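Local coordinates for protein prophage Pfl 6 Cro (PDB 2PIJ) that probably acts as a prophage transcription repressor, binding operator DNA as a dimer through a helix-turn-helix motif, at residues I30-M33 / V34-R38. Residues are numbered along the deposited sequence; the frame is centred on the assembly and turned at random.
Sequences ISQM and VRAGR
Gln32 and Arg38 are tied side chain to side chain: NH1 of Arg38 donates to OE1 of Gln32 at 2.6 Å. The oxygen sits at the guanidinium edge, but the bond is bent, 144° at the hydrogen, and the donor lies tilted off the amide plane. With CG anti to the backbone N, the chain of Gln32 kinks at chi2 (-73°), which turns OE1 toward the Arg38 guanidinium while NE2 points to Ala36. The NE of Arg38 forms a salt bridge with Glu54, so strand 50-58 also holds this guanidinium.

On the backbone, Ala36 N still bonds to Gln32 O in helical fashion (3.1 Å). Beyond it Gly37 turns to positive phi, and Arg38 N reaches back to Met33 O at 3.2 Å, while Gly37 N makes a weak bond to Val34 O.

Around this polar frame, CG of selenomethionine Met33 lies over one face of the Arg38 guanidinium, offset toward its rim, and Ile58 of the second subunit packs on both residues. CB of Ala36 touches NE2 of Gln32 (3.5 Å). On the other flank, the Arg35 chain folds back at chi3 to lay its guanidinium over Gln32 CA. Val34 CG2 rests 3.4 Å from Ile30 O, and the Val34 side chain meets Leu6 and Leu10 of helix 6-12.

The ending is a Schellman motif, here closing helix 27-35, the probable recognition helix of the Cro helix-turn-helix, before the chain enters strand 40-44.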
loop_
_atom_site.group_PDB
_atom_site.type_symbol
_atom_site.label_atom_id
_atom_site.label_comp_id
_atom_site.label_asym_id
_atom_site.label_seq_id
_atom_site.Cartn_x
_atom_site.Cartn_y
_atom_site.Cartn_z
ATOM N N ILE B 30 6.446 11.784 10.432
ATOM C CA ILE B 30 5.054 12.223 10.118
ATOM C C ILE B 30 5.032 13.521 9.368
ATOM O O ILE B 30 4.350 13.623 8.338
ATOM C CB ILE B 30 4.214 12.472 11.381
ATOM C CG1 ILE B 30 4.479 11.353 12.407
ATOM C CG2 ILE B 30 2.694 12.663 11.031
ATOM C CD1 ILE B 30 3.700 10.183 12.158
ATOM N N SER B 31 5.778 14.494 9.912
ATOM C CA SER B 31 5.979 15.759 9.268
ATOM C C SER B 31 6.469 15.562 7.839
ATOM O O SER B 31 5.874 16.108 6.901
ATOM C CB SER B 31 6.978 16.602 10.046
ATOM O OG SER B 31 6.347 17.222 11.129
ATOM N N GLN B 32 7.526 14.765 7.671
ATOM C CA GLN B 32 8.062 14.484 6.339
ATOM C C GLN B 32 7.013 13.873 5.368
ATOM O O GLN B 32 6.987 14.221 4.178
ATOM C CB GLN B 32 9.325 13.622 6.434
ATOM C CG GLN B 32 10.131 13.510 5.133
ATOM C CD GLN B 32 9.448 12.606 4.075
ATOM O OE1 GLN B 32 8.745 11.653 4.432
ATOM N NE2 GLN B 32 9.661 12.905 2.779
HETATM N N MSE B 33 6.167 12.963 5.862
HETATM C CA MSE B 33 5.143 12.319 5.016
HETATM C C MSE B 33 4.089 13.326 4.549
HETATM O O MSE B 33 3.737 13.361 3.370
HETATM C CB MSE B 33 4.509 11.148 5.737
HETATM C CG MSE B 33 5.504 10.046 6.003
HETATM SE SE MSE B 33 4.803 8.827 7.352
HETATM C CE MSE B 33 3.693 10.139 8.313
ATOM N N VAL B 34 3.682 14.216 5.462
ATOM C CA VAL B 34 2.786 15.298 5.104
ATOM C C VAL B 34 3.366 16.255 4.047
ATOM O O VAL B 34 2.659 16.623 3.090
ATOM C CB VAL B 34 2.199 16.044 6.341
ATOM C CG1 VAL B 34 1.193 17.154 5.879
ATOM C CG2 VAL B 34 1.459 15.062 7.254
ATOM N N ARG B 35 4.630 16.647 4.200
ATOM C CA ARG B 35 5.279 17.609 3.298
ATOM C C ARG B 35 5.386 17.097 1.878
ATOM O O ARG B 35 5.069 17.814 0.918
ATOM C CB ARG B 35 6.693 17.963 3.777
ATOM C CG ARG B 35 6.738 19.126 4.715
ATOM C CD ARG B 35 8.185 19.665 4.914
ATOM N NE ARG B 35 9.244 18.643 4.852
ATOM C CZ ARG B 35 9.559 17.777 5.820
ATOM N NH1 ARG B 35 8.907 17.760 6.979
ATOM N NH2 ARG B 35 10.536 16.904 5.620
ATOM N N ALA B 36 5.861 15.863 1.761
ATOM C CA ALA B 36 6.089 15.227 0.464
ATOM C C ALA B 36 4.837 14.626 -0.188
ATOM O O ALA B 36 4.951 13.985 -1.226
ATOM C CB ALA B 36 7.184 14.164 0.590
ATOM N N GLY B 37 3.659 14.808 0.420
ATOM C CA GLY B 37 2.402 14.250 -0.115
ATOM C C GLY B 37 2.481 12.753 -0.398
ATOM O O GLY B 37 2.011 12.261 -1.440
ATOM N N ARG B 38 3.115 12.020 0.510
ATOM C CA ARG B 38 3.221 10.600 0.344
ATOM C C ARG B 38 1.857 9.932 0.527
ATOM O O ARG B 38 1.018 10.416 1.306
ATOM C CB ARG B 38 4.290 10.037 1.284
ATOM C CG ARG B 38 5.714 10.480 0.860
ATOM C CD ARG B 38 6.748 10.216 1.989
ATOM N NE ARG B 38 6.819 8.801 2.360
ATOM C CZ ARG B 38 7.636 8.291 3.277
ATOM N NH1 ARG B 38 8.514 9.069 3.923
ATOM N NH2 ARG B 38 7.613 6.981 3.522
#